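Acyl-CoA dehydrogenase (Slackia heliotrinireducens, PDB 4RM7) is an acyl-CoA dehydrogenase family protein, a tetramer whose chain combines a helical N-terminal domain, a beta-sheet middle domain and a helical C-terminal bundle. Local coordinates at residues Gln98-Phe103 / Ala107-Phe112; Thr114-Gln117 / Arg121-Tyr124; Gln285-Glu290 / Ala334-Gln339; Lys328-Val333 / Gln357-Tyr362. All blocks are in the same frame, centred on the assembly; numbering follows the deposited sequence.

Interaction 1 (Gln98-Phe103 / Ala107-Phe112)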
# COMPACT_ATOMS: atom_id res chain seq x y z
N GLN A 98 18.44 -18.41 -27.80
CA GLN A 98 18.41 -19.58 -26.94
C GLN A 98 17.30 -20.54 -27.33
O GLN A 98 17.53 -21.74 -27.47
CB GLN A 98 18.26 -19.14 -25.50
CG GLN A 98 18.52 -20.22 -24.50
CD GLN A 98 18.70 -19.67 -23.11
OE1 GLN A 98 19.01 -18.48 -22.94
NE2 GLN A 98 18.49 -20.51 -22.10
N ILE A 99 16.10 -19.99 -27.52
CA ILE A 99 14.94 -20.76 -27.94
C ILE A 99 15.13 -21.44 -29.30
O ILE A 99 14.76 -22.60 -29.49
CB ILE A 99 13.69 -19.87 -27.99
CG1 ILE A 99 13.21 -19.58 -26.58
CG2 ILE A 99 12.58 -20.53 -28.77
CD1 ILE A 99 12.07 -18.61 -26.56
N LEU A 100 15.72 -20.72 -30.25
CA LEU A 100 16.03 -21.33 -31.54
C LEU A 100 16.97 -22.52 -31.39
O LEU A 100 16.72 -23.58 -31.97
CB LEU A 100 16.66 -20.32 -32.50
CG LEU A 100 16.95 -20.98 -33.85
CD1 LEU A 100 15.66 -21.40 -34.47
CD2 LEU A 100 17.75 -20.11 -34.79
N GLU A 101 18.05 -22.36 -30.63
CA GLU A 101 19.03 -23.43 -30.43
C GLU A 101 18.38 -24.67 -29.83
O GLU A 101 18.65 -25.79 -30.27
CB GLU A 101 20.18 -22.98 -29.54
CG GLU A 101 21.18 -22.05 -30.21
CD GLU A 101 22.28 -21.56 -29.27
OE1 GLU A 101 22.14 -21.69 -28.04
OE2 GLU A 101 23.30 -21.05 -29.77
N ALA A 102 17.52 -24.45 -28.85
CA ALA A 102 16.85 -25.54 -28.14
C ALA A 102 16.00 -26.41 -29.06
O ALA A 102 15.98 -27.63 -28.90
CB ALA A 102 15.99 -24.98 -27.01
N PHE A 103 15.31 -25.81 -30.03
CA PHE A 103 14.30 -26.56 -30.78
C PHE A 103 14.72 -26.96 -32.20
O PHE A 103 14.00 -27.71 -32.87
CB PHE A 103 13.00 -25.77 -30.85
CG PHE A 103 12.21 -25.82 -29.59
CD1 PHE A 103 11.32 -26.85 -29.36
CD2 PHE A 103 12.38 -24.84 -28.63
CE1 PHE A 103 10.59 -26.90 -28.19
CE2 PHE A 103 11.65 -24.90 -27.45
CZ PHE A 103 10.76 -25.93 -27.24
N ALA A 107 22.44 -27.64 -37.89
CA ALA A 107 22.39 -27.21 -39.28
C ALA A 107 21.31 -26.15 -39.49
O ALA A 107 21.51 -25.19 -40.24
CB ALA A 107 22.16 -28.39 -40.21
N GLN A 108 20.17 -26.30 -38.82
CA GLN A 108 19.09 -25.33 -38.93
C GLN A 108 19.42 -23.98 -38.29
O GLN A 108 18.99 -22.93 -38.77
CB GLN A 108 17.80 -25.87 -38.31
CG GLN A 108 17.04 -26.84 -39.19
CD GLN A 108 15.74 -27.30 -38.54
OE1 GLN A 108 15.67 -27.51 -37.32
NE2 GLN A 108 14.69 -27.45 -39.34
N THR A 109 20.18 -24.00 -37.19
CA THR A 109 20.45 -22.77 -36.45
C THR A 109 21.73 -22.07 -36.91
O THR A 109 21.87 -20.86 -36.74
CB THR A 109 20.56 -23.04 -34.94
OG1 THR A 109 21.76 -23.76 -34.67
CG2 THR A 109 19.38 -23.86 -34.46
N SER A 110 22.65 -22.83 -37.49
CA SER A 110 23.93 -22.29 -37.92
C SER A 110 23.79 -21.01 -38.76
O SER A 110 24.46 -20.02 -38.46
CB SER A 110 24.71 -23.34 -38.70
OG SER A 110 25.87 -22.77 -39.28
N PRO A 111 22.93 -21.00 -39.80
CA PRO A 111 22.82 -19.75 -40.56
C PRO A 111 22.41 -18.55 -39.72
O PRO A 111 22.96 -17.46 -39.86
CB PRO A 111 21.75 -20.06 -41.61
CG PRO A 111 21.09 -21.33 -41.17
CD PRO A 111 22.15 -22.08 -40.43
N PHE A 112 21.46 -18.76 -38.82
CA PHE A 112 20.94 -17.68 -37.99
C PHE A 112 21.94 -17.19 -36.96
O PHE A 112 22.01 -15.99 -36.69
CB PHE A 112 19.67 -18.11 -37.29
CG PHE A 112 18.53 -18.35 -38.22
CD1 PHE A 112 17.70 -17.31 -38.62
CD2 PHE A 112 18.29 -19.63 -38.72
CE1 PHE A 112 16.66 -17.53 -39.48
CE2 PHE A 112 17.24 -19.86 -39.59
CZ PHE A 112 16.42 -18.81 -39.98
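Leu100 reaches from helix 90-103 toward helix 106-119 and meets both Thr109 and Phe112. Its CD2 methyl approaches the base of the Phe112 side chain, 3.7 Å from Phe112 CB, and lies obliquely against the ring; the two side chains cross at about a right angle. With CG anti to the backbone N (chi1 -179°), Leu100 also slides past Thr109, whose CG2 methyl sits 3.8 Å from Leu100 CG and 3.7 Å from Leu100 O. The same methyl comes within 4.1 Å of Glu101 CA, near the point where the backbones draw closest, 6.2 Å between the CA atoms of Glu101 and Thr109. The two segments form an antiparallel helical hairpin of the N-terminal domain, their axes at 156° with a closest approach of 9.1 Å. Thr109 keeps its hydroxyl off the interface, hydrogen-bonded to Ser106 O in the preceding turn, which leaves the methyl to do the packing. Farther out, Met189 of strand 184-191 touches both Leu100 and Phe112, and the Phe112 ring meets that of Tyr124 nearly perpendicularly. On the polar flank, the carboxylate of Glu101 is shared among Tyr68, Arg62 and Arg113.

Interaction 2 (Thr114-Gln117 / Arg121-Tyr124)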
# COMPACT_ATOMS: atom_id res chain seq x y z
N THR A 114 25.17 -17.34 -37.26
CA THR A 114 26.22 -16.69 -38.03
C THR A 114 25.82 -15.28 -38.40
O THR A 114 26.61 -14.34 -38.29
CB THR A 114 26.57 -17.49 -39.28
OG1 THR A 114 27.36 -18.62 -38.89
CG2 THR A 114 27.37 -16.64 -40.27
N GLU A 115 24.57 -15.11 -38.82
CA GLU A 115 24.09 -13.80 -39.18
C GLU A 115 24.12 -12.87 -37.96
O GLU A 115 24.48 -11.69 -38.06
CB GLU A 115 22.69 -13.89 -39.76
CG GLU A 115 22.11 -12.53 -40.07
CD GLU A 115 20.69 -12.59 -40.57
OE1 GLU A 115 19.89 -11.72 -40.16
OE2 GLU A 115 20.38 -13.50 -41.38
N TYR A 116 23.75 -13.41 -36.81
CA TYR A 116 23.71 -12.63 -35.58
C TYR A 116 25.11 -12.18 -35.16
O TYR A 116 25.30 -11.05 -34.73
CB TYR A 116 23.05 -13.44 -34.46
CG TYR A 116 22.97 -12.73 -33.13
CD1 TYR A 116 22.31 -11.51 -33.02
CD2 TYR A 116 23.55 -13.27 -31.99
CE1 TYR A 116 22.23 -10.86 -31.80
CE2 TYR A 116 23.48 -12.63 -30.76
CZ TYR A 116 22.82 -11.42 -30.67
OH TYR A 116 22.74 -10.79 -29.46
N GLN A 117 26.09 -13.06 -35.31
CA GLN A 117 27.47 -12.73 -34.95
C GLN A 117 28.10 -11.76 -35.93
O GLN A 117 28.95 -10.95 -35.56
CB GLN A 117 28.30 -14.01 -34.82
CG GLN A 117 27.82 -14.86 -33.65
CD GLN A 117 28.50 -16.21 -33.56
OE1 GLN A 117 28.66 -16.76 -32.46
NE2 GLN A 117 28.90 -16.76 -34.69
N ARG A 121 22.11 -8.74 -35.52
CA ARG A 121 20.67 -8.79 -35.72
C ARG A 121 20.24 -10.21 -36.04
O ARG A 121 21.03 -11.03 -36.47
CB ARG A 121 20.23 -7.84 -36.82
CG ARG A 121 20.21 -6.38 -36.41
CD ARG A 121 19.62 -5.50 -37.48
NE ARG A 121 20.26 -4.20 -37.53
CZ ARG A 121 19.83 -3.13 -36.88
NH1 ARG A 121 18.76 -3.20 -36.12
NH2 ARG A 121 20.48 -1.99 -36.98
N LEU A 122 18.97 -10.50 -35.79
CA LEU A 122 18.39 -11.80 -36.06
C LEU A 122 17.39 -11.65 -37.18
O LEU A 122 16.67 -10.67 -37.24
CB LEU A 122 17.70 -12.34 -34.82
CG LEU A 122 18.59 -13.01 -33.78
CD1 LEU A 122 17.75 -13.49 -32.61
CD2 LEU A 122 19.34 -14.18 -34.39
N SER A 123 17.36 -12.61 -38.07
CA SER A 123 16.52 -12.52 -39.25
C SER A 123 15.14 -13.09 -39.02
O SER A 123 14.37 -13.21 -39.95
CB SER A 123 17.19 -13.19 -40.44
OG SER A 123 17.22 -14.59 -40.29
N TYR A 124 14.83 -13.48 -37.80
CA TYR A 124 13.53 -14.06 -37.51
C TYR A 124 12.86 -13.44 -36.30
O TYR A 124 13.51 -12.82 -35.48
CB TYR A 124 13.63 -15.57 -37.35
CG TYR A 124 14.49 -16.02 -36.20
CD1 TYR A 124 13.95 -16.20 -34.94
CD2 TYR A 124 15.83 -16.27 -36.37
CE1 TYR A 124 14.72 -16.61 -33.89
CE2 TYR A 124 16.61 -16.68 -35.32
CZ TYR A 124 16.05 -16.85 -34.08
OH TYR A 124 16.83 -17.26 -33.03
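Tyr116 packs against Arg121 and Leu122 on the close side of this contact. The carbonyl of Arg121 faces the backbone of Tyr116, with a CA-H...O contact of 3.2 Å from Tyr116 CA to Arg121 O (143° at the hydrogen), and it also reaches the edge of the aromatic ring. Leu122 starts out directed away from the helix, but its CD2 methyl comes back to within 3.8 Å of Tyr116 CB, while its CG lies obliquely to the ring. Here the chain leaves helix 106-119 of the N-terminal domain and runs into strand 124-127 of the beta sheet; Thr119 marks the exit, its OG1 hydrogen-bonded to both Glu115 O and Arg121 N. Leu94 and Leu97 of helix 90-103 and Phe49 and Val50 of helix 43-50 also touch Tyr116, burying its side chain. Toward the solvent side the contact loses its apolar packing. Glu115, extended with CG opposite the backbone N (chi1 176°), lays its carboxylate beside Ser123, CD standing 3.6 Å from Ser123 CB, yet no hydrogen bond joins the two residues. The guanidinium of Arg121 turns off to a salt bridge with Asp43 and a hydrogen bond to Leu41 O.

Interaction 3 (Gln285-Glu290 / Ala334-Gln339)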
# COMPACT_ATOMS: atom_id res chain seq x y z
N GLN A 285 13.33 12.54 1.69
CA GLN A 285 14.20 11.58 2.36
C GLN A 285 13.52 10.24 2.45
O GLN A 285 14.10 9.23 2.10
CB GLN A 285 14.59 12.06 3.74
CG GLN A 285 15.56 13.19 3.68
CD GLN A 285 16.20 13.46 5.01
OE1 GLN A 285 15.53 13.54 6.05
NE2 GLN A 285 17.52 13.59 4.99
N MSE A 286 12.27 10.23 2.87
CA MSE A 286 11.61 8.96 2.96
C MSE A 286 11.41 8.30 1.59
O MSE A 286 11.63 7.10 1.44
CB MSE A 286 10.26 9.10 3.64
CG MSE A 286 9.53 7.77 3.56
SE MSE A 286 7.79 8.06 2.89
CE MSE A 286 7.09 8.65 4.62
N LYS A 287 10.98 9.08 0.60
CA LYS A 287 10.79 8.52 -0.74
C LYS A 287 12.10 7.86 -1.21
O LYS A 287 12.09 6.74 -1.70
CB LYS A 287 10.35 9.59 -1.73
CG LYS A 287 8.84 9.67 -1.92
CD LYS A 287 8.52 10.63 -3.07
CE LYS A 287 7.07 11.06 -3.07
NZ LYS A 287 6.79 12.19 -2.13
N LEU A 288 13.21 8.55 -0.99
CA LEU A 288 14.53 8.05 -1.32
C LEU A 288 14.87 6.71 -0.66
O LEU A 288 15.33 5.80 -1.35
CB LEU A 288 15.59 9.09 -0.96
CG LEU A 288 15.64 10.25 -1.97
CD1 LEU A 288 16.79 11.19 -1.71
CD2 LEU A 288 15.72 9.67 -3.38
N THR A 289 14.70 6.61 0.64
CA THR A 289 14.97 5.36 1.32
C THR A 289 14.00 4.27 0.88
O THR A 289 14.38 3.13 0.71
CB THR A 289 15.12 5.49 2.86
OG1 THR A 289 13.94 6.04 3.44
CG2 THR A 289 16.30 6.33 3.25
N GLU A 290 12.75 4.63 0.69
CA GLU A 290 11.75 3.69 0.19
C GLU A 290 12.18 3.11 -1.18
O GLU A 290 12.16 1.90 -1.40
CB GLU A 290 10.39 4.38 0.09
CG GLU A 290 9.25 3.45 -0.09
CD GLU A 290 8.75 2.92 1.24
OE1 GLU A 290 8.70 3.69 2.22
OE2 GLU A 290 8.42 1.71 1.29
N ALA A 334 10.04 4.37 -10.35
CA ALA A 334 10.03 5.35 -11.43
C ALA A 334 8.99 6.45 -11.16
O ALA A 334 9.26 7.64 -11.35
CB ALA A 334 9.77 4.67 -12.74
N SER A 335 7.81 6.06 -10.67
CA SER A 335 6.77 7.02 -10.33
C SER A 335 7.19 7.99 -9.21
O SER A 335 6.93 9.20 -9.30
CB SER A 335 5.49 6.29 -9.93
OG SER A 335 4.44 7.22 -9.73
N ASP A 336 7.82 7.44 -8.16
CA ASP A 336 8.38 8.25 -7.08
C ASP A 336 9.46 9.20 -7.57
O ASP A 336 9.56 10.34 -7.10
CB ASP A 336 8.97 7.37 -5.97
CG ASP A 336 7.91 6.80 -5.04
OD1 ASP A 336 6.92 7.52 -4.78
OD2 ASP A 336 8.05 5.63 -4.59
N ALA A 337 10.27 8.73 -8.52
CA ALA A 337 11.25 9.60 -9.16
C ALA A 337 10.56 10.76 -9.88
O ALA A 337 10.99 11.90 -9.76
CB ALA A 337 12.12 8.83 -10.12
N MSE A 338 9.49 10.47 -10.64
CA MSE A 338 8.75 11.56 -11.27
C MSE A 338 8.26 12.56 -10.24
O MSE A 338 8.36 13.76 -10.46
CB MSE A 338 7.54 11.06 -12.05
CG MSE A 338 7.85 10.43 -13.38
SE MSE A 338 6.24 9.58 -14.08
CE MSE A 338 5.17 11.21 -14.10
N GLN A 339 7.74 12.06 -9.12
CA GLN A 339 7.15 12.95 -8.14
C GLN A 339 8.21 13.89 -7.56
O GLN A 339 7.95 15.07 -7.34
CB GLN A 339 6.46 12.17 -7.01
CG GLN A 339 5.46 13.01 -6.23
CD GLN A 339 4.24 13.38 -7.06
OE1 GLN A 339 4.00 12.78 -8.11
NE2 GLN A 339 3.45 14.36 -6.59
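Helices 282-311 and 316-341 run in roughly opposite directions here, with 6.8 Å between the CA atoms of Lys287 and Asp336 at their nearest point. Both belong to the helical bundle that forms the C-terminal domain of the acyl-CoA dehydrogenase fold, and the contact lies near its surface, where other subunits of the tetramer come up against it. Both close contacts run through Lys287. Its aliphatic chain extends toward helix 316-341 and crosses Asp336 obliquely, so that CD lies 3.9 Å from Asp336 OD1, and then passes on to Gln339, where CE is 4.0 Å from Gln339 CG. A bend at the last torsion (chi4 83°) directs the ammonium group past the near carboxylate: Lys287 NZ and Asp336 OD1 stay 5.4 Å apart, too far for a salt bridge, although the opposite charges probably still attract weakly. The ammonium instead pairs with Glu370 of the third subunit. Gln339 behaves likewise: its CB and CG lie beside the lysine, and a bend at chi2 (69°) carries the amide off to Arg360 and Glu370 of the third subunit. The pair therefore joins packing within one chain to polar bonds between subunits. Behind the interface, helix 282-311 holds Thr289 to its own backbone: Met286 O, on a selenomethionine, accepts from Glu290 N at 2.8 Å and from Thr289 OG1 at 3.2 Å, the hydroxyl tilted 28° from the carbonyl plane.

Interaction 4 (Lys328-Val333 / Gln357-Tyr362)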
# COMPACT_ATOMS: atom_id res chain seq x y z
N LYS A 328 6.37 -4.39 -10.72
CA LYS A 328 5.52 -3.45 -10.00
C LYS A 328 6.39 -2.54 -9.13
O LYS A 328 6.18 -1.32 -9.08
CB LYS A 328 4.49 -4.18 -9.16
CG LYS A 328 3.48 -3.27 -8.51
CD LYS A 328 2.73 -4.02 -7.47
CE LYS A 328 1.40 -3.35 -7.17
NZ LYS A 328 0.68 -4.07 -6.07
N ALA A 329 7.38 -3.12 -8.45
CA ALA A 329 8.31 -2.33 -7.66
C ALA A 329 9.04 -1.32 -8.53
O ALA A 329 9.21 -0.16 -8.15
CB ALA A 329 9.30 -3.20 -6.95
N ALA A 330 9.45 -1.76 -9.72
CA ALA A 330 10.16 -0.87 -10.62
C ALA A 330 9.28 0.33 -11.01
O ALA A 330 9.76 1.47 -11.06
CB ALA A 330 10.63 -1.61 -11.84
N THR A 331 8.00 0.06 -11.26
CA THR A 331 7.07 1.11 -11.66
C THR A 331 6.90 2.13 -10.54
O THR A 331 6.83 3.32 -10.79
CB THR A 331 5.69 0.54 -12.07
OG1 THR A 331 5.88 -0.43 -13.10
CG2 THR A 331 4.80 1.63 -12.62
N GLU A 332 6.87 1.66 -9.31
CA GLU A 332 6.69 2.53 -8.15
C GLU A 332 7.91 3.43 -7.94
O GLU A 332 7.77 4.64 -7.64
CB GLU A 332 6.40 1.70 -6.89
CG GLU A 332 5.11 0.89 -7.02
CD GLU A 332 4.81 -0.01 -5.82
OE1 GLU A 332 5.66 -0.09 -4.89
OE2 GLU A 332 3.72 -0.62 -5.82
N VAL A 333 9.11 2.86 -8.10
CA VAL A 333 10.32 3.66 -8.05
C VAL A 333 10.33 4.76 -9.12
O VAL A 333 10.59 5.94 -8.84
CB VAL A 333 11.57 2.78 -8.19
CG1 VAL A 333 12.84 3.65 -8.29
CG2 VAL A 333 11.68 1.87 -7.01
N GLN A 357 6.69 4.48 -17.93
CA GLN A 357 5.89 3.79 -18.92
C GLN A 357 6.45 2.42 -19.29
O GLN A 357 5.71 1.46 -19.37
CB GLN A 357 5.75 4.65 -20.16
CG GLN A 357 4.92 5.91 -19.92
CD GLN A 357 4.92 6.85 -21.11
OE1 GLN A 357 5.86 6.90 -21.90
NE2 GLN A 357 3.85 7.60 -21.23
N ASP A 358 7.76 2.34 -19.51
CA ASP A 358 8.43 1.06 -19.76
C ASP A 358 8.13 0.08 -18.63
O ASP A 358 7.70 -1.06 -18.86
CB ASP A 358 9.95 1.22 -19.87
CG ASP A 358 10.38 1.98 -21.11
OD1 ASP A 358 9.60 2.07 -22.09
OD2 ASP A 358 11.52 2.49 -21.12
N CYS A 359 8.37 0.52 -17.40
CA CYS A 359 8.25 -0.41 -16.28
C CYS A 359 6.81 -0.92 -16.11
O CYS A 359 6.60 -2.08 -15.80
CB CYS A 359 8.75 0.24 -15.02
SG CYS A 359 10.57 0.45 -15.04
N ARG A 360 5.83 -0.06 -16.38
CA ARG A 360 4.44 -0.48 -16.33
C ARG A 360 4.19 -1.62 -17.29
O ARG A 360 3.41 -2.51 -17.00
CB ARG A 360 3.49 0.68 -16.66
CG ARG A 360 2.01 0.32 -16.55
CD ARG A 360 1.63 0.13 -15.09
NE ARG A 360 0.29 -0.44 -14.87
CZ ARG A 360 -0.06 -1.69 -15.16
NH1 ARG A 360 0.82 -2.52 -15.72
NH2 ARG A 360 -1.30 -2.11 -14.92
N GLY A 361 4.87 -1.59 -18.43
CA GLY A 361 4.76 -2.62 -19.45
C GLY A 361 5.35 -3.97 -19.02
O GLY A 361 4.86 -5.03 -19.37
N TYR A 362 6.40 -3.92 -18.23
CA TYR A 362 6.96 -5.13 -17.67
C TYR A 362 5.96 -5.93 -16.81
O TYR A 362 6.11 -7.12 -16.62
CB TYR A 362 8.21 -4.77 -16.87
CG TYR A 362 9.35 -4.29 -17.74
CD1 TYR A 362 9.53 -4.78 -19.03
CD2 TYR A 362 10.24 -3.33 -17.28
CE1 TYR A 362 10.57 -4.35 -19.83
CE2 TYR A 362 11.29 -2.89 -18.07
CZ TYR A 362 11.45 -3.40 -19.33
OH TYR A 362 12.50 -2.96 -20.11
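Thr331 OG1, which faces the Cys359-Arg360 peptide, gives its proton to Pro327 O one turn earlier in its own helix, a proton that Gln363 OE1, just beyond the other segment, can share only weakly. Toward the peptide itself it only packs: OG1 lies 3.2 Å from Cys359 C and 3.5 Å from Cys359 CB, and neither Cys359 O nor Arg360 N meets it at an angle suited to a hydrogen bond. Placing OG1 beside the backbone N (chi1 -56°) sends the CG2 methyl of Thr331 to the other flank, where it comes within 4.3 Å of Arg360 CD. One residue back, the CB of Ala330 rests 3.8 Å from Cys359 SG. The small Ala330 and Cys359 are consistent with the close approach of two helices of the C-terminal helical domain: the axes of segments 328-333 and 357-362 come within 7.9 Å, nearly antiparallel at 162°, and the CA atoms of Thr331 and Cys359 are separated by 5.0 Å. Helix 234-270 backs this core through Ala257, which touches Ala330, and helix 282-311 adds Met298 against the same alanine. Arg360 runs alongside the methyl of Thr331 and carries its guanidinium onward to the subunit interface, where NH2 donates to Gln339 OE1 and Ser335 O of the third subunit.

The four contacts fall into two pairs on opposite sides of the chain's centre. Interactions 1 and 2 follow one another along the sequence, share helix 106-119 and touch, their centres 11 Å apart; together they lead the chain from the N-terminal helices into the beta sheet. Interactions 3 and 4 share helix 316-341, where their segments adjoin, and have centres 13 Å apart; their segments alternate along the chain. Between the pairs the centres lie about 30 to 44 Å apart. Of the four, interactions 3 and 4 both reach the third subunit, linking the C-terminal packing to tetramer assembly, whereas no other chain touches interactions 1 and 2.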